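Local coordinates for protein predicted protease of the collagenase family (Methanopyrus kandleri, PDB 5D88) that binds zinc and probably acts as a peptidase of the U32 family, built on a TIM-barrel fold, at residues C29-H32 with H33-V37; T55-P58 with R59-E62; D97-P100 with S101-T105; S170-E173 with E174-I178. All blocks are in the same frame, centred on the assembly; numbering follows the deposited sequence.

Contact 1. Residues C29-H32 with H33-V37; sequences CSRH and HLDTV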
ATOM      1  N   CYS A  29      24.486  -0.844  -1.981  1.00 32.83           N
ATOM      2  CA  CYS A  29      24.110  -0.128  -0.767  1.00 34.74           C
ATOM      3  C   CYS A  29      25.279   0.519  -0.060  1.00 36.22           C
ATOM      4  O   CYS A  29      25.067   1.206   0.952  1.00 37.13           O
ATOM      5  CB  CYS A  29      23.414  -1.058   0.225  1.00 38.61           C
ATOM      6  SG  CYS A  29      21.874  -1.665  -0.375  1.00 40.21           S
ATOM      7  N   SER A  30      26.495   0.319  -0.548  1.00 36.11           N
ATOM      8  CA  SER A  30      27.672   0.874   0.103  1.00 39.19           C
ATOM      9  C   SER A  30      28.801   0.912  -0.907  1.00 39.44           C
ATOM     10  O   SER A  30      28.793   0.190  -1.905  1.00 39.18           O
ATOM     11  CB  SER A  30      28.093   0.053   1.329  1.00 39.88           C
ATOM     12  OG  SER A  30      28.667  -1.179   0.940  1.00 39.42           O
ATOM     13  N   ARG A  31      29.776   1.776  -0.631  1.00 42.04           N
ATOM     14  CA  ARG A  31      30.982   1.804  -1.444  1.00 43.40           C
ATOM     15  C   ARG A  31      31.634   0.424  -1.507  1.00 43.93           C
ATOM     16  O   ARG A  31      32.151   0.023  -2.554  1.00 44.27           O
ATOM     17  CB  ARG A  31      31.950   2.845  -0.884  1.00 45.08           C
ATOM     18  CG  ARG A  31      33.311   2.838  -1.549  1.00 48.60           C
ATOM     19  CD  ARG A  31      33.216   3.304  -2.988  1.00 49.50           C
ATOM     20  NE  ARG A  31      34.519   3.300  -3.635  1.00 51.31           N
ATOM     21  CZ  ARG A  31      35.089   2.223  -4.161  1.00 52.69           C
ATOM     22  NH1 ARG A  31      34.470   1.045  -4.113  1.00 52.05           N
ATOM     23  NH2 ARG A  31      36.282   2.322  -4.735  1.00 53.66           N
ATOM     24  N   HIS A  32      31.620  -0.322  -0.402  1.00 45.97           N
ATOM     25  CA  HIS A  32      32.260  -1.634  -0.420  1.00 48.74           C
ATOM     26  C   HIS A  32      31.467  -2.635  -1.260  1.00 47.00           C
ATOM     27  O   HIS A  32      32.054  -3.468  -1.957  1.00 46.59           O
ATOM     28  CB  HIS A  32      32.437  -2.155   1.006  1.00 51.81           C
ATOM     29  CG  HIS A  32      32.925  -3.567   1.062  1.00 57.04           C
ATOM     30  ND1 HIS A  32      34.202  -3.926   0.685  1.00 59.99           N
ATOM     31  CD2 HIS A  32      32.303  -4.712   1.429  1.00 59.57           C
ATOM     32  CE1 HIS A  32      34.350  -5.232   0.831  1.00 61.50           C
ATOM     33  NE2 HIS A  32      33.213  -5.731   1.284  1.00 61.51           N
ATOM     34  N   HIS A  33      30.134  -2.589  -1.169  1.00 44.90           N
ATOM     35  CA  HIS A  33      29.250  -3.445  -1.959  1.00 45.97           C
ATOM     36  C   HIS A  33      29.527  -3.304  -3.452  1.00 45.75           C
ATOM     37  O   HIS A  33      29.366  -4.268  -4.212  1.00 43.59           O
ATOM     38  CB  HIS A  33      27.798  -3.054  -1.633  1.00 48.81           C
ATOM     39  CG  HIS A  33      26.754  -4.086  -1.959  1.00 51.34           C
ATOM     40  ND1 HIS A  33      25.410  -3.764  -2.053  1.00 48.33           N
ATOM     41  CD2 HIS A  33      26.835  -5.424  -2.166  1.00 50.96           C
ATOM     42  CE1 HIS A  33      24.716  -4.852  -2.333  1.00 51.09           C
ATOM     43  NE2 HIS A  33      25.555  -5.878  -2.401  1.00 50.93           N
ATOM     44  N   LEU A  34      29.942  -2.111  -3.884  1.00 43.22           N
ATOM     45  CA  LEU A  34      30.211  -1.859  -5.297  1.00 43.47           C
ATOM     46  C   LEU A  34      31.299  -2.775  -5.834  1.00 45.19           C
ATOM     47  O   LEU A  34      31.253  -3.183  -7.001  1.00 45.24           O
ATOM     48  CB  LEU A  34      30.614  -0.396  -5.498  1.00 43.04           C
ATOM     49  CG  LEU A  34      30.886   0.071  -6.931  1.00 44.73           C
ATOM     50  CD1 LEU A  34      29.674  -0.180  -7.825  1.00 42.72           C
ATOM     51  CD2 LEU A  34      31.278   1.563  -6.967  1.00 43.61           C
ATOM     52  N   ASP A  35      32.298  -3.093  -5.008  1.00 44.77           N
ATOM     53  CA  ASP A  35      33.413  -3.914  -5.461  1.00 45.75           C
ATOM     54  C   ASP A  35      32.999  -5.345  -5.786  1.00 46.09           C
ATOM     55  O   ASP A  35      33.790  -6.067  -6.398  1.00 48.12           O
ATOM     56  CB  ASP A  35      34.522  -3.950  -4.404  1.00 47.66           C
ATOM     57  CG  ASP A  35      35.295  -2.644  -4.301  1.00 51.80           C
ATOM     58  OD1 ASP A  35      35.065  -1.705  -5.097  1.00 53.82           O
ATOM     59  OD2 ASP A  35      36.163  -2.565  -3.410  1.00 53.22           O
ATOM     60  N   THR A  36      31.808  -5.780  -5.376  1.00 46.35           N
ATOM     61  CA  THR A  36      31.334  -7.137  -5.640  1.00 49.04           C
ATOM     62  C   THR A  36      30.454  -7.231  -6.882  1.00 46.59           C
ATOM     63  O   THR A  36      30.095  -8.339  -7.300  1.00 49.37           O
ATOM     64  CB  THR A  36      30.550  -7.672  -4.435  1.00 54.17           C
ATOM     65  OG1 THR A  36      29.219  -7.133  -4.446  1.00 56.56           O
ATOM     66  CG2 THR A  36      31.256  -7.298  -3.120  1.00 53.21           C
ATOM     67  N   VAL A  37      30.102  -6.110  -7.474  1.00 42.59           N
ATOM     68  CA  VAL A  37      29.288  -6.119  -8.689  1.00 41.96           C
ATOM     69  C   VAL A  37      30.098  -6.744  -9.818  1.00 44.68           C
ATOM     70  O   VAL A  37      31.253  -6.342 -10.038  1.00 44.28           O
ATOM     71  CB  VAL A  37      28.864  -4.700  -9.046  1.00 41.74           C
ATOM     72  CG1 VAL A  37      28.160  -4.671 -10.418  1.00 44.50           C
ATOM     73  CG2 VAL A  37      27.972  -4.142  -7.956  1.00 43.31           C
TER
HETATM   74  O   HOH W   1      37.819  -0.210  -4.212  1.00 53.47           O

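Contact 2. Residues T55-P58 with R59-E62; sequences TLLP and RYPE. With ACT (acetate ion), chain C.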
ATOM      1  N   THR A  55      11.842  -0.355  -0.667  1.00 21.69           N
ATOM      2  CA  THR A  55      12.508  -1.649  -0.704  1.00 22.42           C
ATOM      3  C   THR A  55      13.186  -1.890   0.638  1.00 22.39           C
ATOM      4  O   THR A  55      13.805  -0.985   1.203  1.00 23.08           O
ATOM      5  CB  THR A  55      13.520  -1.675  -1.852  1.00 24.79           C
ATOM      6  OG1 THR A  55      12.822  -1.710  -3.110  1.00 25.43           O
ATOM      7  CG2 THR A  55      14.392  -2.898  -1.813  1.00 27.38           C
ATOM      8  N   LEU A  56      13.036  -3.110   1.152  1.00 23.48           N
ATOM      9  CA  LEU A  56      13.482  -3.485   2.495  1.00 24.16           C
ATOM     10  C   LEU A  56      14.904  -4.031   2.420  1.00 26.90           C
ATOM     11  O   LEU A  56      15.132  -5.144   1.916  1.00 27.94           O
ATOM     12  CB  LEU A  56      12.534  -4.514   3.108  1.00 24.31           C
ATOM     13  CG  LEU A  56      11.055  -4.121   3.210  1.00 24.20           C
ATOM     14  CD1 LEU A  56      10.209  -5.229   3.806  1.00 27.15           C
ATOM     15  CD2 LEU A  56      10.880  -2.833   4.014  1.00 25.58           C
ATOM     16  N   LEU A  57      15.844  -3.287   2.983  1.00 26.70           N
ATOM     17  CA  LEU A  57      17.262  -3.574   2.855  1.00 27.25           C
ATOM     18  C   LEU A  57      17.944  -3.743   4.199  1.00 28.85           C
ATOM     19  O   LEU A  57      17.442  -3.270   5.223  1.00 28.08           O
ATOM     20  CB  LEU A  57      17.971  -2.448   2.097  1.00 28.67           C
ATOM     21  CG  LEU A  57      17.411  -2.224   0.707  1.00 27.97           C
ATOM     22  CD1 LEU A  57      18.119  -1.042   0.066  1.00 30.38           C
ATOM     23  CD2 LEU A  57      17.540  -3.489  -0.150  1.00 30.29           C
ATOM     24  N   PRO A  58      19.112  -4.404   4.215  1.00 32.34           N
ATOM     25  CA  PRO A  58      19.913  -4.517   5.453  1.00 34.64           C
ATOM     26  C   PRO A  58      20.544  -3.218   5.903  1.00 32.73           C
ATOM     27  O   PRO A  58      20.871  -3.069   7.086  1.00 34.50           O
ATOM     28  CB  PRO A  58      21.012  -5.520   5.078  1.00 36.27           C
ATOM     29  CG  PRO A  58      20.717  -6.023   3.754  1.00 37.70           C
ATOM     30  CD  PRO A  58      19.699  -5.149   3.094  1.00 33.69           C
ATOM     31  N   ARG A  59      20.798  -2.307   4.975  1.00 31.75           N
ATOM     32  CA  ARG A  59      21.415  -1.031   5.295  1.00 30.26           C
ATOM     33  C   ARG A  59      21.101  -0.083   4.156  1.00 28.21           C
ATOM     34  O   ARG A  59      20.880  -0.510   3.020  1.00 30.07           O
ATOM     35  CB  ARG A  59      22.931  -1.129   5.505  1.00 36.20           C
ATOM     36  CG  ARG A  59      23.777  -1.165   4.217  1.00 41.80           C
ATOM     37  CD  ARG A  59      25.276  -0.880   4.482  1.00 46.74           C
ATOM     38  NE  ARG A  59      25.482   0.347   5.257  1.00 49.80           N
ATOM     39  CZ  ARG A  59      25.810   1.547   4.766  1.00 52.21           C
ATOM     40  NH1 ARG A  59      25.991   1.755   3.458  1.00 47.98           N
ATOM     41  NH2 ARG A  59      25.946   2.567   5.610  1.00 56.44           N
ATOM     42  N   TYR A  60      21.072   1.198   4.481  1.00 26.78           N
ATOM     43  CA  TYR A  60      20.737   2.252   3.528  1.00 27.11           C
ATOM     44  C   TYR A  60      21.856   3.280   3.572  1.00 26.57           C
ATOM     45  O   TYR A  60      22.249   3.717   4.667  1.00 29.45           O
ATOM     46  CB  TYR A  60      19.400   2.913   3.867  1.00 25.70           C
ATOM     47  CG  TYR A  60      18.224   1.990   3.776  1.00 24.77           C
ATOM     48  CD1 TYR A  60      17.929   1.099   4.814  1.00 24.67           C
ATOM     49  CD2 TYR A  60      17.394   2.012   2.663  1.00 24.34           C
ATOM     50  CE1 TYR A  60      16.841   0.251   4.741  1.00 25.30           C
ATOM     51  CE2 TYR A  60      16.297   1.144   2.570  1.00 24.28           C
ATOM     52  CZ  TYR A  60      16.034   0.270   3.615  1.00 24.18           C
ATOM     53  OH  TYR A  60      14.953  -0.586   3.564  1.00 23.79           O
ATOM     54  N   PRO A  61      22.406   3.683   2.434  1.00 27.86           N
ATOM     55  CA  PRO A  61      23.570   4.575   2.458  1.00 28.50           C
ATOM     56  C   PRO A  61      23.170   6.000   2.770  1.00 27.74           C
ATOM     57  O   PRO A  61      22.110   6.464   2.344  1.00 28.66           O
ATOM     58  CB  PRO A  61      24.127   4.472   1.036  1.00 29.58           C
ATOM     59  CG  PRO A  61      22.968   4.081   0.206  1.00 27.95           C
ATOM     60  CD  PRO A  61      22.098   3.217   1.078  1.00 27.41           C
ATOM     61  N   GLU A  62      24.034   6.689   3.518  1.00 31.62           N
ATOM     62  CA  GLU A  62      23.892   8.118   3.742  1.00 33.73           C
ATOM     63  C   GLU A  62      24.230   8.876   2.471  1.00 33.24           C
ATOM     64  O   GLU A  62      24.847   8.349   1.549  1.00 33.54           O
ATOM     65  CB  GLU A  62      24.811   8.593   4.874  1.00 40.82           C
ATOM     66  CG  GLU A  62      24.735   7.731   6.117  1.00 48.86           C
ATOM     67  CD  GLU A  62      24.320   8.489   7.339  1.00 58.40           C
ATOM     68  OE1 GLU A  62      24.673   9.682   7.458  1.00 62.54           O
ATOM     69  OE2 GLU A  62      23.629   7.883   8.189  1.00 61.27           O
TER
HETATM   70  C   ACT C 302      11.835  -5.937  -0.905  1.00 29.69           C
HETATM   71  O   ACT C 302      11.190  -6.478  -1.836  1.00 28.53           O
HETATM   72  OXT ACT C 302      11.314  -4.924  -0.386  1.00 30.11           O
HETATM   73  CH3 ACT C 302      13.144  -6.498  -0.421  1.00 29.97           C

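Contact 3. Residues D97-P100 with S101-T105; sequences DGYP and SLRST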
ATOM      1  N   ASP A  97       3.927  23.539  -1.185  1.00 58.90           N
ATOM      2  CA  ASP A  97       5.359  23.259  -1.203  1.00 57.74           C
ATOM      3  C   ASP A  97       5.694  21.925  -1.847  1.00 50.01           C
ATOM      4  O   ASP A  97       6.851  21.709  -2.214  1.00 49.63           O
ATOM      5  CB  ASP A  97       5.932  23.226   0.211  1.00 67.79           C
ATOM      6  CG  ASP A  97       5.861  24.557   0.897  1.00 78.80           C
ATOM      7  OD1 ASP A  97       5.647  25.574   0.204  1.00 81.98           O
ATOM      8  OD2 ASP A  97       6.029  24.587   2.138  1.00 82.76           O
ATOM      9  N   GLY A  98       4.732  21.011  -1.954  1.00 43.45           N
ATOM     10  CA  GLY A  98       5.065  19.664  -2.380  1.00 40.07           C
ATOM     11  C   GLY A  98       5.684  19.606  -3.764  1.00 38.12           C
ATOM     12  O   GLY A  98       6.661  18.877  -3.985  1.00 36.79           O
ATOM     13  N   TYR A  99       5.117  20.350  -4.726  1.00 35.31           N
ATOM     14  CA  TYR A  99       5.655  20.264  -6.085  1.00 34.79           C
ATOM     15  C   TYR A  99       7.057  20.846  -6.165  1.00 32.72           C
ATOM     16  O   TYR A  99       7.947  20.178  -6.717  1.00 31.17           O
ATOM     17  CB  TYR A  99       4.697  20.911  -7.089  1.00 35.80           C
ATOM     18  CG  TYR A  99       5.134  20.711  -8.521  1.00 34.13           C
ATOM     19  CD1 TYR A  99       4.898  19.515  -9.172  1.00 33.42           C
ATOM     20  CD2 TYR A  99       5.800  21.708  -9.221  1.00 34.40           C
ATOM     21  CE1 TYR A  99       5.304  19.317 -10.484  1.00 33.30           C
ATOM     22  CE2 TYR A  99       6.211  21.513 -10.533  1.00 33.28           C
ATOM     23  CZ  TYR A  99       5.957  20.309 -11.161  1.00 33.31           C
ATOM     24  OH  TYR A  99       6.352  20.081 -12.474  1.00 33.59           O
ATOM     25  N   PRO A 100       7.339  22.039  -5.642  1.00 34.60           N
ATOM     26  CA  PRO A 100       8.735  22.507  -5.663  1.00 34.98           C
ATOM     27  C   PRO A 100       9.698  21.574  -4.947  1.00 35.17           C
ATOM     28  O   PRO A 100      10.834  21.404  -5.416  1.00 33.17           O
ATOM     29  CB  PRO A 100       8.655  23.878  -4.976  1.00 38.27           C
ATOM     30  CG  PRO A 100       7.268  24.330  -5.200  1.00 39.71           C
ATOM     31  CD  PRO A 100       6.408  23.093  -5.204  1.00 38.19           C
ATOM     32  N   SER A 101       9.290  20.978  -3.817  1.00 35.43           N
ATOM     33  CA  SER A 101      10.161  20.020  -3.125  1.00 34.39           C
ATOM     34  C   SER A 101      10.486  18.838  -4.012  1.00 32.15           C
ATOM     35  O   SER A 101      11.626  18.359  -4.032  1.00 32.65           O
ATOM     36  CB  SER A 101       9.511  19.504  -1.841  1.00 40.67           C
ATOM     37  OG  SER A 101       9.354  20.553  -0.914  1.00 46.35           O
ATOM     38  N   LEU A 102       9.479  18.329  -4.717  1.00 31.91           N
ATOM     39  CA  LEU A 102       9.684  17.196  -5.608  1.00 33.43           C
ATOM     40  C   LEU A 102      10.633  17.562  -6.737  1.00 31.08           C
ATOM     41  O   LEU A 102      11.561  16.814  -7.050  1.00 30.14           O
ATOM     42  CB  LEU A 102       8.339  16.729  -6.163  1.00 33.09           C
ATOM     43  CG  LEU A 102       8.398  15.622  -7.206  1.00 35.94           C
ATOM     44  CD1 LEU A 102       9.124  14.383  -6.635  1.00 40.03           C
ATOM     45  CD2 LEU A 102       7.000  15.278  -7.654  1.00 37.02           C
ATOM     46  N   ARG A 103      10.419  18.720  -7.363  1.00 29.27           N
ATOM     47  CA  ARG A 103      11.291  19.114  -8.458  1.00 29.35           C
ATOM     48  C   ARG A 103      12.710  19.335  -7.962  1.00 30.23           C
ATOM     49  O   ARG A 103      13.672  19.027  -8.670  1.00 31.52           O
ATOM     50  CB  ARG A 103      10.761  20.378  -9.145  1.00 29.33           C
ATOM     51  CG  ARG A 103       9.403  20.222  -9.801  1.00 31.25           C
ATOM     52  CD  ARG A 103       9.448  19.256 -10.978  1.00 31.53           C
ATOM     53  NE  ARG A 103      10.490  19.639 -11.919  1.00 33.77           N
ATOM     54  CZ  ARG A 103      10.308  20.454 -12.952  1.00 36.02           C
ATOM     55  NH1 ARG A 103       9.109  20.960 -13.222  1.00 36.25           N
ATOM     56  NH2 ARG A 103      11.330  20.758 -13.731  1.00 40.03           N
ATOM     57  N   SER A 104      12.869  19.881  -6.750  1.00 31.53           N
ATOM     58  CA  SER A 104      14.215  20.033  -6.206  1.00 33.27           C
ATOM     59  C   SER A 104      14.911  18.686  -6.074  1.00 31.37           C
ATOM     60  O   SER A 104      16.105  18.557  -6.378  1.00 32.93           O
ATOM     61  CB  SER A 104      14.171  20.717  -4.849  1.00 38.78           C
ATOM     62  OG  SER A 104      15.478  21.033  -4.476  1.00 45.30           O
ATOM     63  N   THR A 105      14.185  17.682  -5.589  1.00 30.50           N
ATOM     64  CA  THR A 105      14.735  16.331  -5.456  1.00 29.79           C
ATOM     65  C   THR A 105      15.107  15.749  -6.818  1.00 30.30           C
ATOM     66  O   THR A 105      16.203  15.203  -6.996  1.00 30.59           O
ATOM     67  CB  THR A 105      13.723  15.441  -4.731  1.00 31.78           C
ATOM     68  OG1 THR A 105      13.558  15.913  -3.394  1.00 34.21           O
ATOM     69  CG2 THR A 105      14.186  13.969  -4.662  1.00 32.96           C
TER

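Contact 4. Residues S170-E173 with E174-I178; sequences SNEE and EVSAI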
ATOM      1  N   SER A 170       8.366 -16.284 -12.543  1.00 36.59           N
ATOM      2  CA  SER A 170       8.450 -17.526 -13.306  1.00 40.10           C
ATOM      3  C   SER A 170       7.154 -17.825 -14.045  1.00 40.95           C
ATOM      4  O   SER A 170       6.935 -18.967 -14.459  1.00 44.06           O
ATOM      5  CB  SER A 170       8.800 -18.717 -12.402  1.00 41.04           C
ATOM      6  OG  SER A 170      10.110 -18.629 -11.883  1.00 42.82           O
ATOM      7  N   ASN A 171       6.300 -16.831 -14.233  1.00 40.95           N
ATOM      8  CA  ASN A 171       4.942 -17.054 -14.714  1.00 42.55           C
ATOM      9  C   ASN A 171       4.864 -16.607 -16.173  1.00 44.38           C
ATOM     10  O   ASN A 171       4.611 -15.439 -16.469  1.00 42.84           O
ATOM     11  CB  ASN A 171       3.932 -16.316 -13.836  1.00 43.70           C
ATOM     12  CG  ASN A 171       2.510 -16.783 -14.084  1.00 47.32           C
ATOM     13  OD1 ASN A 171       2.153 -17.124 -15.203  1.00 48.19           O
ATOM     14  ND2 ASN A 171       1.696 -16.794 -13.042  1.00 49.08           N
ATOM     15  N   GLU A 172       5.050 -17.562 -17.093  1.00 46.96           N
ATOM     16  CA  GLU A 172       5.091 -17.202 -18.509  1.00 53.90           C
ATOM     17  C   GLU A 172       3.757 -16.630 -18.971  1.00 52.24           C
ATOM     18  O   GLU A 172       3.721 -15.631 -19.699  1.00 53.25           O
ATOM     19  CB  GLU A 172       5.475 -18.411 -19.360  1.00 62.69           C
ATOM     20  CG  GLU A 172       5.634 -18.089 -20.848  1.00 72.89           C
ATOM     21  CD  GLU A 172       4.372 -18.351 -21.681  1.00 84.00           C
ATOM     22  OE1 GLU A 172       3.787 -19.455 -21.575  1.00 88.42           O
ATOM     23  OE2 GLU A 172       3.975 -17.451 -22.460  1.00 87.66           O
ATOM     24  N   GLU A 173       2.653 -17.247 -18.552  1.00 50.80           N
ATOM     25  CA  GLU A 173       1.329 -16.823 -18.998  1.00 51.82           C
ATOM     26  C   GLU A 173       1.049 -15.383 -18.589  1.00 50.52           C
ATOM     27  O   GLU A 173       0.565 -14.575 -19.391  1.00 50.43           O
ATOM     28  CB  GLU A 173       0.281 -17.757 -18.404  1.00 59.17           C
ATOM     29  CG  GLU A 173      -1.137 -17.569 -18.891  1.00 68.34           C
ATOM     30  CD  GLU A 173      -2.139 -18.361 -18.046  1.00 75.42           C
ATOM     31  OE1 GLU A 173      -2.596 -17.828 -17.007  1.00 77.47           O
ATOM     32  OE2 GLU A 173      -2.446 -19.521 -18.405  1.00 77.61           O
ATOM     33  N   GLU A 174       1.332 -15.049 -17.333  1.00 48.36           N
ATOM     34  CA  GLU A 174       0.984 -13.722 -16.847  1.00 46.87           C
ATOM     35  C   GLU A 174       1.954 -12.667 -17.368  1.00 44.65           C
ATOM     36  O   GLU A 174       1.541 -11.547 -17.695  1.00 43.44           O
ATOM     37  CB  GLU A 174       0.907 -13.738 -15.323  1.00 52.15           C
ATOM     38  CG  GLU A 174      -0.295 -14.559 -14.848  1.00 59.69           C
ATOM     39  CD  GLU A 174      -0.484 -14.618 -13.335  1.00 67.06           C
ATOM     40  OE1 GLU A 174       0.045 -13.751 -12.607  1.00 72.37           O
ATOM     41  OE2 GLU A 174      -1.183 -15.547 -12.873  1.00 67.25           O
ATOM     42  N   VAL A 175       3.236 -13.000 -17.495  1.00 44.25           N
ATOM     43  CA  VAL A 175       4.148 -12.040 -18.102  1.00 42.36           C
ATOM     44  C   VAL A 175       3.765 -11.811 -19.556  1.00 43.11           C
ATOM     45  O   VAL A 175       3.814 -10.683 -20.053  1.00 41.47           O
ATOM     46  CB  VAL A 175       5.607 -12.503 -17.948  1.00 42.57           C
ATOM     47  CG1 VAL A 175       6.548 -11.635 -18.790  1.00 43.98           C
ATOM     48  CG2 VAL A 175       6.005 -12.446 -16.477  1.00 42.99           C
ATOM     49  N   SER A 176       3.343 -12.875 -20.252  1.00 46.50           N
ATOM     50  CA  SER A 176       2.937 -12.744 -21.648  1.00 47.33           C
ATOM     51  C   SER A 176       1.722 -11.853 -21.791  1.00 46.00           C
ATOM     52  O   SER A 176       1.630 -11.075 -22.745  1.00 47.42           O
ATOM     53  CB  SER A 176       2.626 -14.112 -22.242  1.00 50.15           C
ATOM     54  OG  SER A 176       3.804 -14.678 -22.739  1.00 56.18           O
ATOM     55  N   ALA A 177       0.758 -11.992 -20.883  1.00 44.71           N
ATOM     56  CA  ALA A 177      -0.418 -11.134 -20.915  1.00 43.57           C
ATOM     57  C   ALA A 177      -0.028  -9.670 -20.764  1.00 41.17           C
ATOM     58  O   ALA A 177      -0.621  -8.796 -21.404  1.00 41.56           O
ATOM     59  CB  ALA A 177      -1.395 -11.546 -19.815  1.00 45.11           C
ATOM     60  N   ILE A 178       0.964  -9.380 -19.917  1.00 39.96           N
ATOM     61  CA  ILE A 178       1.435  -8.002 -19.774  1.00 37.90           C
ATOM     62  C   ILE A 178       2.100  -7.529 -21.064  1.00 40.31           C
ATOM     63  O   ILE A 178       1.824  -6.428 -21.546  1.00 40.46           O
ATOM     64  CB  ILE A 178       2.375  -7.872 -18.560  1.00 37.21           C
ATOM     65  CG1 ILE A 178       1.570  -7.991 -17.249  1.00 37.56           C
ATOM     66  CG2 ILE A 178       3.096  -6.532 -18.584  1.00 37.24           C
ATOM     67  CD1 ILE A 178       2.399  -8.235 -15.978  1.00 38.04           C
TER

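Contact 1. Residues C29-H32 with H33-V37
L34 N bonds back to S30 O at 3.2 Å and D35 N to H32 O, and a type I turn from L34 to V37 follows. This is the short, weakly bonded helix 31-34 of the first beta-alpha-beta unit of the TIM barrel, between strands 23-27 and 43-47. S30 is its N-cap. S30 OG accepts from H33 N at 2.9 Å in a bond of 162°. The side-chain torsion of S30 (chi1 72°) sets OG between its own N and carbonyl carbon, facing the first turn. The H33 ring reaches back to C29. Its ring atom ND1 accepts from C29 N at 3.1 Å, with the donor almost in the ring plane. This bond, together with the cap, ties the entry of the helix to its first turn. H33 O receives both T36 N and T36 OG1, which helps hold the turn after the helix. Toward helix 63-75, R31 bends at chi2 and reaches D35. The guanidinium and carboxylate planes stand 80° apart. R31 NH1 and D35 OD1 form a salt bridge at 3.0 Å, met from above the carboxylate plane. OD1 is also salt-bridged to R76. A water donates to D35 OD2 at 3.0 Å and takes a weak bond from R31 NH2.

Contact 2. Residues T55-P58 with R59-E62
The hydroxyl of Y60 meets the backbone of T55 and L57. Y60 OH donates to T55 O at 2.7 Å, in the carbonyl plane and on a lone pair. The same oxygen accepts from L57 N at 2.9 Å, with an N-H...O angle of 148°. Two bonds therefore grip one hydroxyl and fix the end of the ring. L57 lies across the ring at about a right angle. L57 CB sits over one face, 4.0 Å from the centroid of the Y60 ring and displaced toward its rim, a CH-pi contact. L57 CD1 stays on the same side of the ring, beyond its rim, 3.8 Å from Y60 CE2. The torsion of Y60 (chi1 -64°) turns CG away from its carbonyl carbon and lets the ring run back along the chain.

Farther out, T55 OG1 is bonded to D85, and R59 forms a salt bridge with E65. F207 and T211 of helix 200-213 touch the Y60 side chain, and P47 touches L57. On the other side of this backbone, L56 N donates to the acetate atom OXT at 2.9 Å. H141, I193 and R204 also bind this ion, which probably came from the crystallisation liquor. The side chain of L56 is about 13 Å from the zinc ion. The whole is a loop held by a tyrosine hydroxyl bonded to the backbone, following strand 43-47 of the TIM barrel and leading into helix 63-75.

Contact 3. Residues D97-P100 with S101-T105
Y99 and R103 lie side by side, one helical turn apart, and point the same way. The aliphatic part of R103 covers one face of the Y99 ring. R103 CG is 3.9 Å from the centroid of the Y99 ring, 25° off its normal, in a CH-pi contact offset toward the rim. R103 CD carries on toward the phenol end and comes within 3.5 Å of Y99 OH. Bends at chi2 and chi3 of R103 then fold the chain over, and the guanidinium plane stands 85° to the ring. It does not stack on the ring. Instead R103 NH1 bonds to Y99 OH at 3.0 Å, with the oxygen only slightly tilted from the guanidinium plane. The Y99 torsion (chi1 -174°) places CG anti to its N and sends the ring out from the helix, and R103 leans back over it.

The backbone that carries this pair is regular. R103 N bonds to Y99 O at 2.9 Å, and L102 N and S104 N bond to the carbonyls of G98 and P100. S101 adds a second donor to D97 O. S101 N approaches this oxygen nearly along the C=O axis. S101 OG reaches it at 3.0 Å from above the carbonyl plane. Both bonds tie S101 to D97, four residues earlier. P100 lies in the first turn, where its missing N-H costs no helical bond.

Helix 98-113 links strands 79-83 and 117-120 of the barrel. It packs on helix 123-132, where Y99 touches Y124, L102 touches L125 and R103 touches V128 and E132. R103 NE bonds to Y133 OH just beyond that helix.

Contact 4. Residues S170-E173 with E174-I178
An asparagine N-cap opens helix 172-181, with N171 in the capping position. N171 OD1 accepts from E174 N at 3.1 Å in a nearly straight bond. The donor lies well above the plane of the amide. CG of N171 stands anti to its own N (chi1 -166°), which brings OD1 round to the first turn. The E174 side chain runs out beside the same amide. The two groups cross with their planes 39° apart, and N171 ND2 comes to 3.1 Å from E174 CD. The methylene E174 CB lies 3.7 Å from N171 CG. A carboxylate near the start of a helix would probably be stabilised by the helix dipole.

The helix joins strands 161-163 and 185-190 in a beta-alpha-beta unit of the TIM barrel. V175 and I178 face L186 of strand 185-190, while A177 and I178 meet helix 148-157. Along the backbone V175 N bonds to N171 O, S176 N to E172 O and A177 N to E173 O.

On another side of the turn the E172 chain bends at chi2 and reaches forward to S176. S176 OG donates to E172 OE2 at 2.8 Å, on the anti side of the carboxylate and 20° out of its plane.

Overall arrangement
The four contacts follow one another along the chain. Contacts 1, 3 and 4 lie at the starts of helices in three beta-alpha-beta units of the barrel. Contact 2 is in the loop between strand 43-47 and helix 63-75. Contacts 1 and 2 touch: C29 SG packs on L57 CD1 at 3.8 Å, and R59 NH1 makes a weak hydrogen bond to C29 O. Their centres are about 13 Å apart. Contact 3 is about 23 Å from contact 2, centre to centre. Contact 4 is about 37 Å from contact 3, centre to centre, on the opposite side of the chain's centre. Contact 2 does not touch the zinc site of C88 and H209; the L56 side chain is about 11 Å from that of H209. The other three lie away from it.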